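Local coordinates for citryl-spermidine/3,4-dihydroxybenzoyl-citryl-spermidine:spermidine ligase (Bacillus anthracis, PDB 3TO3), which catalyses the ATP-dependent condensation of spermidine with citryl-spermidine intermediates in the biosynthesis of the siderophore petrobactin, at residues B[76-80]-B[513-519]; B[207-211]-B[350-354]; B[295-301]-B[367-373]; B[565-571]-B[584-590]. All coordinates share one frame; numbering follows the deposited sequence.

How the interactions relate
The first contact to open along the chain is interaction 1, whose turn at 76-80 meets helix 502-528 more than 430 residues later, enclosing interactions 2 and 3. Those two cross: 207-211 and 295-301 come first, then 350-354 and 367-373. Strands 345-355 and 367-371 are neighbours in one sheet, so interaction 2 lays a helix on the sheet that interaction 3 helps to build beside the ATP. Interaction 4 follows in series as a short local loop. It touches interaction 1, with Phe78 against Phe567 and Pro589, while interactions 2 and 3 lie across the chain's centre from this pair, their centres 31 to 40 Å away.

Interaction 1: B[76-80]-B[513-519]; sequences ITFGR and FLFNVGE
Arg80 and Glu519 form a salt bridge in which both terminal guanidinium nitrogens converge on one carboxylate oxygen. NH1 and NH2 of Arg80 each lie 3.1 Å from OE1 of Glu519, and the oxygen sits close to the guanidinium plane. The carboxylate plane is turned 57° from the guanidinium; NH2 meets OE1 on the syn side and NH1 from above the carboxylate plane, both from the same face. Bends at chi2 and chi3 bring the arginine chain round to this position.

Packing begins with Phe78, which occupies the type I' turn from Thr77 to Arg80. Leu514 CB stands over the centre of the Phe78 ring, 4.0 Å from its centroid, in a CH-pi contact. Beyond it, Phe78 CZ meets Phe513 CB at 3.8 Å. Thr77 CG2 rests on Gly518 CA at 4.3 Å, and the threonine hydroxyl bonds to Glu532 and Trp536. Gly518 N reaches back to Phe513 O (2.8 Å), a pi-type turn that widens the helix here.

The buried contact packs the loop between strands 65-74 and 81-83 against helix 502-528. Glu519 also touches Tyr391, an ATP-binding residue whose hydroxyl bonds to Asn516 on the same helix. Helix 532-547 flanks Phe513, and Phe567 of strand 566-570 packs on both Phe78 and Leu514.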
# COMPACT_ATOMS: atom_id res chain seq x y z
N ILE B 76 -0.58 27.20 30.63
CA ILE B 76 -0.03 28.49 30.26
C ILE B 76 1.04 28.34 29.18
O ILE B 76 1.37 29.32 28.50
CB ILE B 76 0.55 29.29 31.46
CG1 ILE B 76 1.95 28.82 31.79
CG2 ILE B 76 -0.34 29.20 32.68
CD1 ILE B 76 2.75 29.86 32.44
N THR B 77 1.51 27.11 28.92
CA THR B 77 2.55 26.99 27.92
C THR B 77 1.80 26.81 26.58
O THR B 77 1.51 25.71 26.14
CB THR B 77 3.40 25.70 28.25
OG1 THR B 77 4.21 25.95 29.41
CG2 THR B 77 4.31 25.22 27.08
N PHE B 78 1.68 27.92 25.86
CA PHE B 78 1.03 28.02 24.55
C PHE B 78 -0.40 27.58 24.49
O PHE B 78 -0.92 27.32 23.41
CB PHE B 78 1.85 27.29 23.47
CG PHE B 78 3.22 27.84 23.35
CD1 PHE B 78 3.44 29.02 22.67
CD2 PHE B 78 4.29 27.23 23.99
CE1 PHE B 78 4.69 29.56 22.58
CE2 PHE B 78 5.55 27.79 23.90
CZ PHE B 78 5.74 28.95 23.20
N GLY B 79 -1.07 27.56 25.64
CA GLY B 79 -2.42 27.05 25.72
C GLY B 79 -2.57 25.58 25.39
O GLY B 79 -3.66 25.13 25.07
N ARG B 80 -1.49 24.80 25.45
CA ARG B 80 -1.62 23.38 25.13
C ARG B 80 -2.64 22.70 26.07
O ARG B 80 -2.82 23.09 27.23
CB ARG B 80 -0.29 22.68 25.27
CG ARG B 80 0.80 23.14 24.34
CD ARG B 80 0.73 22.43 23.06
NE ARG B 80 0.80 20.97 23.20
CZ ARG B 80 1.93 20.27 23.19
NH1 ARG B 80 3.12 20.87 23.08
NH2 ARG B 80 1.87 18.94 23.30
N PHE B 513 10.20 26.17 20.58
CA PHE B 513 9.54 26.27 21.90
C PHE B 513 8.29 25.43 22.00
O PHE B 513 8.30 24.43 22.68
CB PHE B 513 9.25 27.73 22.26
CG PHE B 513 10.47 28.50 22.69
CD1 PHE B 513 11.49 27.87 23.37
CD2 PHE B 513 10.61 29.84 22.39
CE1 PHE B 513 12.63 28.56 23.77
CE2 PHE B 513 11.74 30.52 22.76
CZ PHE B 513 12.76 29.88 23.45
N LEU B 514 7.24 25.81 21.29
CA LEU B 514 5.97 25.13 21.35
C LEU B 514 6.08 23.60 21.16
O LEU B 514 5.60 22.86 21.99
CB LEU B 514 4.97 25.77 20.37
CG LEU B 514 3.49 25.37 20.48
CD1 LEU B 514 2.58 26.36 19.75
CD2 LEU B 514 3.29 23.99 19.91
N PHE B 515 6.71 23.13 20.08
CA PHE B 515 6.75 21.67 19.83
C PHE B 515 7.96 20.95 20.42
O PHE B 515 8.07 19.74 20.27
CB PHE B 515 6.69 21.33 18.32
CG PHE B 515 5.39 21.67 17.68
CD1 PHE B 515 4.21 21.07 18.11
CD2 PHE B 515 5.32 22.62 16.65
CE1 PHE B 515 2.98 21.40 17.53
CE2 PHE B 515 4.10 22.95 16.05
CZ PHE B 515 2.93 22.35 16.49
N ASN B 516 8.89 21.68 21.02
CA ASN B 516 10.08 21.03 21.50
C ASN B 516 10.44 21.37 22.97
O ASN B 516 10.15 20.59 23.86
CB ASN B 516 11.18 21.40 20.52
CG ASN B 516 12.52 20.90 20.92
OD1 ASN B 516 12.63 19.95 21.67
ND2 ASN B 516 13.56 21.55 20.40
N VAL B 517 10.94 22.58 23.22
CA VAL B 517 11.47 22.95 24.54
C VAL B 517 10.33 23.01 25.55
O VAL B 517 10.54 22.81 26.73
CB VAL B 517 12.26 24.29 24.49
CG1 VAL B 517 12.42 24.89 25.84
CG2 VAL B 517 13.63 24.11 23.86
N GLY B 518 9.13 23.25 25.05
CA GLY B 518 7.95 23.33 25.88
C GLY B 518 7.59 22.00 26.52
O GLY B 518 7.03 21.97 27.61
N GLU B 519 7.90 20.89 25.85
CA GLU B 519 7.63 19.56 26.40
C GLU B 519 8.41 19.35 27.69
O GLU B 519 7.91 18.72 28.62
CB GLU B 519 8.00 18.47 25.40
CG GLU B 519 7.15 18.49 24.13
CD GLU B 519 5.70 18.00 24.33
OE1 GLU B 519 4.88 18.30 23.43
OE2 GLU B 519 5.39 17.31 25.35

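Interaction 2: B[207-211]-B[350-354]; sequences NEVIY and FSSVM
Ile210 and Tyr211 pack on Phe350, Ser351 and Val353 in a helix-on-sheet contact, the first turn of helix 208-219 packing against strand 345-355 in the mixed sheet of the IucA/IucC family region. The helix is already formed here, with Tyr211 N bonded to Asn207 O at 2.8 Å. The closest CA atoms are those of Tyr211 and Ser351, 5.8 Å apart.

Ile210 brings its CG2 methyl to the edge of the Phe350 ring, near the ring plane, where it lies 4.0 Å from CD2 of Phe350. The two side chains meet at about a right angle. That methyl also sits 3.4 Å from Phe350 O, so a single branch covers both the ring and the backbone of this residue.

The Tyr211 ring reaches Val353 because chi1, at 173°, swings CG to the side opposite the backbone N, and CE1 of Tyr211 comes within 3.8 Å of CB of Val353. At the near end of the ring, Ser351 OG lies at the edge, close to the ring plane, and 3.7 Å from Tyr211 CA. The phenol hydroxyl is hydrogen-bonded to Phe243 O.

Ser352 points its CB away from helix 208-219, and its hydroxyl bonds to Val318 O on helix 315-333, which packs there through Pro322. Among the sheet neighbours of strand 345-355 are strands 201-203 and 367-371, both antiparallel to it, and Tyr211 also touches Val203 and Trp370 of these two.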
# COMPACT_ATOMS: atom_id res chain seq x y z
N ASN B 207 29.63 19.24 -5.76
CA ASN B 207 30.12 18.23 -4.84
C ASN B 207 31.04 17.18 -5.47
O ASN B 207 31.49 16.27 -4.79
CB ASN B 207 28.93 17.55 -4.14
CG ASN B 207 29.34 16.77 -2.91
OD1 ASN B 207 30.00 17.29 -2.00
ND2 ASN B 207 28.98 15.51 -2.88
N GLU B 208 31.30 17.27 -6.77
CA GLU B 208 32.13 16.26 -7.45
C GLU B 208 33.47 15.89 -6.77
O GLU B 208 33.79 14.72 -6.65
CB GLU B 208 32.39 16.63 -8.92
CG GLU B 208 31.13 16.87 -9.72
CD GLU B 208 30.61 18.31 -9.66
OE1 GLU B 208 31.12 19.13 -8.85
OE2 GLU B 208 29.68 18.62 -10.46
N VAL B 209 34.25 16.87 -6.33
CA VAL B 209 35.53 16.51 -5.75
C VAL B 209 35.36 15.79 -4.41
O VAL B 209 36.00 14.78 -4.15
CB VAL B 209 36.47 17.72 -5.61
CG1 VAL B 209 37.76 17.30 -4.91
CG2 VAL B 209 36.77 18.31 -7.00
N ILE B 210 34.50 16.31 -3.56
CA ILE B 210 34.27 15.71 -2.25
C ILE B 210 33.63 14.32 -2.40
O ILE B 210 33.96 13.38 -1.68
CB ILE B 210 33.38 16.61 -1.39
CG1 ILE B 210 34.08 17.96 -1.10
CG2 ILE B 210 33.03 15.92 -0.08
CD1 ILE B 210 35.32 17.83 -0.27
N TYR B 211 32.74 14.18 -3.37
CA TYR B 211 32.12 12.90 -3.63
C TYR B 211 33.15 11.83 -4.04
O TYR B 211 33.10 10.72 -3.52
CB TYR B 211 31.02 13.02 -4.69
CG TYR B 211 30.48 11.68 -5.10
CD1 TYR B 211 29.39 11.13 -4.42
CD2 TYR B 211 31.05 10.97 -6.14
CE1 TYR B 211 28.89 9.90 -4.77
CE2 TYR B 211 30.55 9.73 -6.51
CZ TYR B 211 29.47 9.20 -5.82
OH TYR B 211 28.96 7.96 -6.17
N PHE B 350 27.88 16.52 3.93
CA PHE B 350 29.01 17.01 3.16
C PHE B 350 29.08 16.40 1.76
O PHE B 350 29.90 16.79 0.92
CB PHE B 350 30.34 16.83 3.93
CG PHE B 350 30.66 15.40 4.24
CD1 PHE B 350 30.23 14.82 5.42
CD2 PHE B 350 31.36 14.63 3.33
CE1 PHE B 350 30.49 13.52 5.71
CE2 PHE B 350 31.62 13.30 3.61
CZ PHE B 350 31.19 12.74 4.81
N SER B 351 28.20 15.45 1.50
CA SER B 351 28.17 14.83 0.20
C SER B 351 26.78 14.26 -0.08
O SER B 351 26.04 13.93 0.86
CB SER B 351 29.23 13.76 0.15
OG SER B 351 29.41 13.30 -1.16
N SER B 352 26.41 14.15 -1.36
CA SER B 352 25.10 13.61 -1.68
C SER B 352 25.11 13.11 -3.10
O SER B 352 25.93 13.52 -3.87
CB SER B 352 24.02 14.67 -1.54
OG SER B 352 24.14 15.60 -2.58
N VAL B 353 24.22 12.18 -3.42
CA VAL B 353 24.16 11.62 -4.76
C VAL B 353 22.77 11.08 -4.95
O VAL B 353 22.12 10.69 -3.98
CB VAL B 353 25.17 10.48 -4.92
CG1 VAL B 353 24.77 9.30 -4.05
CG2 VAL B 353 25.30 10.09 -6.39
N MSE B 354 22.30 11.03 -6.18
CA MSE B 354 20.97 10.51 -6.46
C MSE B 354 20.77 10.04 -7.91
O MSE B 354 21.50 10.40 -8.84
CB MSE B 354 19.97 11.59 -6.20
CG MSE B 354 20.00 12.56 -7.35
SE MSE B 354 18.98 14.12 -6.98
CE MSE B 354 20.46 15.40 -6.82

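Interaction 3: B[295-301]-B[367-373]; sequences RPYVKVS and GCIWRES. With ATP (adenosine-5'-triphosphate), chain E.
Lys299, an ATP-binding residue, and Arg371 stand on the same face of two adjoining antiparallel strands, their cationic ends directed to the ATP and a shared acid. As modelled, Lys299 NZ, whose position is less sure, lies 4.9 Å from Arg371 NH2, and both side chains form salt bridges with Asp459, a ligand of the magnesium ion; Arg371 has a second acidic partner in Glu349. The pair belongs to the mixed beta-sheet of the IucA/IucC region, which is assigned to the protein-kinase clan.

Strands 297-300 and 367-371 are joined by backbone bonds at the hydrogen-bonded pairs Tyr297-Arg371 and Lys299-Ile369. Both bonds of the second pair are nearly straight, with Lys299 N 2.8 Å from Ile369 O. Ser301 N extends the ladder to Gly367 O through a longer bond of 3.3 Å.

On the face that carries Lys299, the Tyr297 ring lies beside the arginine chain, with CD2 of Tyr297 3.7 Å from CG of Arg371. The ring runs on past the end of the strand, so that Glu372 O sits at its edge, 3.1 Å from CE2 of Tyr297; the Tyr297 hydroxyl is hydrogen-bonded to Val374 N. The face of Val298, Val300, Cys368 and Trp370 is apolar. There Val298 CG1 touches Cys368 SG at 3.5 Å, and the sulfur lies over the rim of one Trp370 face. Pro296, just before the strand, lies side by side with Trp370 (CG to CD1 4.0 Å), which in turn meets helix 208-219.

Stretched out at every torsion from chi1 (180°) onward, the Lys299 chain puts NZ 2.8 Å from O2B of the ATP beta-phosphate.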
# COMPACT_ATOMS: atom_id res chain seq x y z
N ARG B 295 33.01 7.02 11.12
CA ARG B 295 32.55 7.15 9.75
C ARG B 295 31.20 7.87 9.71
O ARG B 295 30.46 7.88 10.69
CB ARG B 295 32.48 5.78 9.12
CG ARG B 295 33.88 5.16 9.01
CD ARG B 295 34.50 5.50 7.66
NE ARG B 295 33.66 4.95 6.62
CZ ARG B 295 33.56 3.64 6.38
NH1 ARG B 295 34.30 2.81 7.10
NH2 ARG B 295 32.74 3.17 5.43
N PRO B 296 30.91 8.52 8.59
CA PRO B 296 29.69 9.31 8.45
C PRO B 296 28.41 8.46 8.45
O PRO B 296 28.44 7.27 8.12
CB PRO B 296 29.85 9.96 7.06
CG PRO B 296 30.76 8.99 6.30
CD PRO B 296 31.73 8.50 7.37
N TYR B 297 27.31 9.08 8.85
CA TYR B 297 25.98 8.51 8.71
C TYR B 297 25.56 8.57 7.26
O TYR B 297 26.07 9.37 6.47
CB TYR B 297 24.94 9.31 9.52
CG TYR B 297 25.29 9.63 10.96
CD1 TYR B 297 25.16 8.68 11.96
CD2 TYR B 297 25.72 10.92 11.31
CE1 TYR B 297 25.48 8.99 13.30
CE2 TYR B 297 26.03 11.24 12.61
CZ TYR B 297 25.92 10.28 13.61
OH TYR B 297 26.24 10.65 14.91
N VAL B 298 24.58 7.73 6.93
CA VAL B 298 23.98 7.67 5.63
C VAL B 298 22.49 7.94 5.80
O VAL B 298 21.81 7.29 6.63
CB VAL B 298 24.22 6.28 5.03
CG1 VAL B 298 23.99 6.30 3.61
CG2 VAL B 298 25.66 5.92 5.23
N LYS B 299 22.00 8.93 5.08
CA LYS B 299 20.58 9.21 5.07
C LYS B 299 20.07 8.82 3.70
O LYS B 299 20.50 9.39 2.67
CB LYS B 299 20.27 10.68 5.38
CG LYS B 299 18.79 11.05 5.37
CD LYS B 299 18.57 12.48 5.88
CE LYS B 299 17.12 12.72 6.26
NZ LYS B 299 16.88 14.14 6.66
N VAL B 300 19.19 7.82 3.66
CA VAL B 300 18.82 7.22 2.39
C VAL B 300 17.32 7.23 2.16
O VAL B 300 16.55 7.37 3.11
CB VAL B 300 19.36 5.79 2.25
CG1 VAL B 300 20.86 5.81 2.22
CG2 VAL B 300 18.89 4.92 3.43
N SER B 301 16.92 7.10 0.90
CA SER B 301 15.50 7.10 0.55
C SER B 301 14.77 5.90 1.19
O SER B 301 15.30 4.79 1.21
CB SER B 301 15.37 7.02 -0.96
OG SER B 301 15.69 8.27 -1.54
N GLY B 367 18.27 7.97 -3.36
CA GLY B 367 19.03 9.15 -3.08
C GLY B 367 19.79 8.90 -1.82
O GLY B 367 19.36 8.10 -1.01
N CYS B 368 20.89 9.61 -1.65
CA CYS B 368 21.70 9.46 -0.47
C CYS B 368 22.34 10.77 -0.05
O CYS B 368 22.88 11.49 -0.89
CB CYS B 368 22.78 8.40 -0.74
SG CYS B 368 23.96 8.17 0.63
N ILE B 369 22.35 11.05 1.25
CA ILE B 369 23.15 12.14 1.80
C ILE B 369 24.04 11.62 2.92
O ILE B 369 23.57 10.92 3.81
CB ILE B 369 22.28 13.25 2.39
CG1 ILE B 369 21.49 13.95 1.30
CG2 ILE B 369 23.16 14.26 3.16
CD1 ILE B 369 20.21 14.64 1.80
N TRP B 370 25.33 11.95 2.88
CA TRP B 370 26.25 11.52 3.94
C TRP B 370 26.38 12.64 4.94
O TRP B 370 26.37 13.79 4.56
CB TRP B 370 27.62 11.19 3.38
CG TRP B 370 27.75 9.88 2.70
CD1 TRP B 370 28.09 8.71 3.29
CD2 TRP B 370 27.57 9.60 1.30
NE1 TRP B 370 28.16 7.71 2.35
CE2 TRP B 370 27.82 8.22 1.12
CE3 TRP B 370 27.22 10.36 0.18
CZ2 TRP B 370 27.73 7.58 -0.14
CZ3 TRP B 370 27.14 9.73 -1.07
CH2 TRP B 370 27.38 8.34 -1.21
N ARG B 371 26.49 12.30 6.22
CA ARG B 371 26.59 13.33 7.25
C ARG B 371 27.70 13.02 8.27
O ARG B 371 27.93 11.84 8.57
CB ARG B 371 25.23 13.53 7.92
CG ARG B 371 25.28 14.00 9.33
CD ARG B 371 23.98 14.68 9.74
NE ARG B 371 22.85 13.77 9.84
CZ ARG B 371 21.61 14.08 9.45
NH1 ARG B 371 21.35 15.26 8.93
NH2 ARG B 371 20.64 13.20 9.59
N GLU B 372 28.39 14.05 8.77
CA GLU B 372 29.48 13.85 9.74
C GLU B 372 28.98 13.14 10.98
O GLU B 372 27.92 13.48 11.52
CB GLU B 372 30.07 15.19 10.21
CG GLU B 372 30.83 15.98 9.19
CD GLU B 372 31.37 17.28 9.77
OE1 GLU B 372 30.59 18.02 10.44
OE2 GLU B 372 32.59 17.56 9.56
N SER B 373 29.74 12.17 11.46
CA SER B 373 29.45 11.51 12.74
C SER B 373 29.64 12.49 13.88
O SER B 373 30.64 13.19 13.91
CB SER B 373 30.44 10.37 12.97
OG SER B 373 30.14 9.70 14.18
PB ATP E . 14.93 12.71 9.27
O1B ATP E . 15.10 11.41 8.53
O2B ATP E . 14.59 13.80 8.29
O3B ATP E . 16.24 13.05 10.06
PA ATP E . 12.33 12.29 9.94
O1A ATP E . 12.32 11.53 8.63
O2A ATP E . 11.54 13.59 9.87
O3A ATP E . 13.79 12.61 10.34
O5' ATP E . 11.69 11.34 11.02
C5' ATP E . 12.08 11.41 12.34
C4' ATP E . 11.21 10.82 13.30
O4' ATP E . 11.49 11.37 14.63
C3' ATP E . 9.80 11.15 13.00
O3' ATP E . 9.07 10.00 12.80
C2' ATP E . 9.32 11.88 14.19
O2' ATP E . 8.02 11.57 14.46
C1' ATP E . 10.24 11.39 15.25
N9 ATP E . 10.24 12.14 16.48
C8 ATP E . 10.09 11.60 17.70
N7 ATP E . 10.15 12.59 18.60
C5 ATP E . 10.35 13.77 17.96
C6 ATP E . 10.49 15.09 18.40
N6 ATP E . 10.42 15.38 19.80
N1 ATP E . 10.69 16.07 17.49
C2 ATP E . 10.74 15.78 16.17
N3 ATP E . 10.61 14.52 15.71
C4 ATP E . 10.41 13.49 16.58

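Interaction 4: B[565-571]-B[584-590]; sequences PTFYAEQ and LVHEVPN
Backbone bonds run the whole length of segments 565-571 and 584-590, from Asn590 N to Pro565 O at one end to Gln571 N and Leu584 O at the other. In between, Phe567 pairs with Val588 and Ala569 with His586, each through two bonds. The Gln571 N to Leu584 O bond is short, 2.6 Å, and its donor stands above the carbonyl plane.

Polar side chains add two links. Thr566 OG1 donates to the anti lone pair of Glu587 OE2 at 2.8 Å. A water bridges His586 NE2 and Glu570 O, lying near the imidazole plane 2.8 Å from NE2.

Strands 566-570 and 585-589 make a two-stranded antiparallel sheet, a ribbon whose strand directions differ by 137° rather than 180°, a strong twist, and whose connection has no regular structure. Asn590 then N-caps helix 591-600, its OD1 bonded to Leu592 N.

Apolar packing differs on the two faces. Beside Thr566 and Glu587, Val585 CG1 sits over one face of the Tyr568 ring, 3.8 Å from the centroid, in a CH-pi contact, while Glu587 CB comes within 3.3 Å of CE1 of Tyr568. On the face of Phe567, Ala569, His586 and Val588, Val588 CG2 lies between its own backbone N and carbonyl carbon, which brings that methyl to Ala569 CB and, at 3.5 Å, to Phe567 CE2. Gln571 CG packs 3.5 Å from His586 CD2, the amide and imidazole planes 30° apart. Leu509 and Leu514 of helix 502-528 touch Phe567 and Ala569 respectively.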
# COMPACT_ATOMS: atom_id res chain seq x y z
N PRO B 565 2.20 38.84 22.35
CA PRO B 565 1.18 38.23 23.21
C PRO B 565 0.63 36.94 22.61
O PRO B 565 0.48 35.95 23.32
CB PRO B 565 0.08 39.29 23.26
CG PRO B 565 0.82 40.60 23.02
CD PRO B 565 1.91 40.24 22.03
N THR B 566 0.34 36.97 21.32
CA THR B 566 -0.22 35.81 20.64
C THR B 566 0.49 35.65 19.30
O THR B 566 1.03 36.62 18.77
CB THR B 566 -1.74 35.97 20.40
OG1 THR B 566 -1.95 37.01 19.47
CG2 THR B 566 -2.50 36.34 21.69
N PHE B 567 0.52 34.43 18.78
CA PHE B 567 0.99 34.21 17.43
C PHE B 567 0.32 32.99 16.82
O PHE B 567 -0.42 32.29 17.51
CB PHE B 567 2.50 34.02 17.39
CG PHE B 567 2.93 32.65 17.81
CD1 PHE B 567 3.26 31.70 16.86
CD2 PHE B 567 2.97 32.31 19.15
CE1 PHE B 567 3.64 30.42 17.25
CE2 PHE B 567 3.36 31.05 19.54
CZ PHE B 567 3.69 30.10 18.58
N TYR B 568 0.62 32.75 15.55
CA TYR B 568 -0.04 31.71 14.76
C TYR B 568 0.83 30.48 14.65
O TYR B 568 1.87 30.51 14.01
CB TYR B 568 -0.42 32.24 13.36
CG TYR B 568 -1.69 33.05 13.35
CD1 TYR B 568 -2.74 32.74 14.21
CD2 TYR B 568 -1.86 34.14 12.49
CE1 TYR B 568 -3.92 33.48 14.23
CE2 TYR B 568 -3.06 34.89 12.49
CZ TYR B 568 -4.08 34.55 13.38
OH TYR B 568 -5.28 35.26 13.43
N ALA B 569 0.40 29.42 15.30
CA ALA B 569 1.03 28.10 15.25
C ALA B 569 0.39 27.16 14.20
O ALA B 569 -0.82 27.17 14.00
CB ALA B 569 0.94 27.47 16.60
N GLU B 570 1.21 26.35 13.56
CA GLU B 570 0.77 25.34 12.61
C GLU B 570 -0.26 24.44 13.22
O GLU B 570 -0.09 23.99 14.33
CB GLU B 570 1.96 24.47 12.22
CG GLU B 570 2.97 25.12 11.30
CD GLU B 570 2.38 25.50 9.95
OE1 GLU B 570 1.62 24.67 9.38
OE2 GLU B 570 2.67 26.62 9.46
N GLN B 571 -1.30 24.10 12.46
CA GLN B 571 -2.19 23.06 12.91
C GLN B 571 -1.80 21.79 12.16
O GLN B 571 -2.24 21.56 11.04
CB GLN B 571 -3.61 23.41 12.46
CG GLN B 571 -4.15 24.72 13.00
CD GLN B 571 -5.51 25.04 12.42
OE1 GLN B 571 -5.65 25.33 11.23
NE2 GLN B 571 -6.54 24.98 13.26
N LEU B 584 -4.72 26.37 8.16
CA LEU B 584 -3.60 25.58 8.70
C LEU B 584 -2.91 26.17 9.93
O LEU B 584 -1.93 25.64 10.43
CB LEU B 584 -2.60 25.14 7.64
CG LEU B 584 -2.82 23.67 7.29
CD1 LEU B 584 -4.29 23.25 7.51
CD2 LEU B 584 -2.39 23.38 5.84
N VAL B 585 -3.39 27.32 10.38
CA VAL B 585 -2.74 28.04 11.43
C VAL B 585 -3.77 28.36 12.52
O VAL B 585 -4.95 28.54 12.23
CB VAL B 585 -2.16 29.31 10.80
CG1 VAL B 585 -2.80 30.56 11.39
CG2 VAL B 585 -0.63 29.30 10.84
N HIS B 586 -3.37 28.39 13.78
CA HIS B 586 -4.32 28.85 14.80
C HIS B 586 -3.61 29.69 15.85
O HIS B 586 -2.41 29.54 16.07
CB HIS B 586 -5.13 27.71 15.43
CG HIS B 586 -4.33 26.81 16.34
ND1 HIS B 586 -4.65 26.62 17.66
CD2 HIS B 586 -3.26 26.03 16.09
CE1 HIS B 586 -3.81 25.75 18.20
NE2 HIS B 586 -2.95 25.39 17.27
N GLU B 587 -4.34 30.61 16.46
CA GLU B 587 -3.77 31.57 17.36
C GLU B 587 -3.64 31.00 18.76
O GLU B 587 -4.60 30.46 19.30
CB GLU B 587 -4.63 32.81 17.40
CG GLU B 587 -3.99 33.96 18.16
CD GLU B 587 -4.96 35.08 18.42
OE1 GLU B 587 -6.16 34.86 18.16
OE2 GLU B 587 -4.54 36.16 18.89
N VAL B 588 -2.45 31.12 19.34
CA VAL B 588 -2.17 30.58 20.66
C VAL B 588 -1.51 31.64 21.55
O VAL B 588 -0.83 32.52 21.05
CB VAL B 588 -1.25 29.35 20.58
CG1 VAL B 588 -1.90 28.24 19.74
CG2 VAL B 588 0.11 29.73 20.01
N PRO B 589 -1.72 31.56 22.86
CA PRO B 589 -1.06 32.58 23.68
C PRO B 589 0.44 32.28 23.79
O PRO B 589 0.91 31.13 23.63
CB PRO B 589 -1.76 32.45 25.04
CG PRO B 589 -2.07 30.97 25.13
CD PRO B 589 -2.40 30.54 23.68
N ASN B 590 1.22 33.32 24.02
CA ASN B 590 2.67 33.16 24.10
C ASN B 590 3.15 33.31 25.56
O ASN B 590 3.05 34.39 26.14
CB ASN B 590 3.33 34.17 23.18
CG ASN B 590 4.83 34.18 23.30
OD1 ASN B 590 5.43 33.26 23.87
ND2 ASN B 590 5.46 35.23 22.78
O HOH W 1 -0.83 23.50 17.04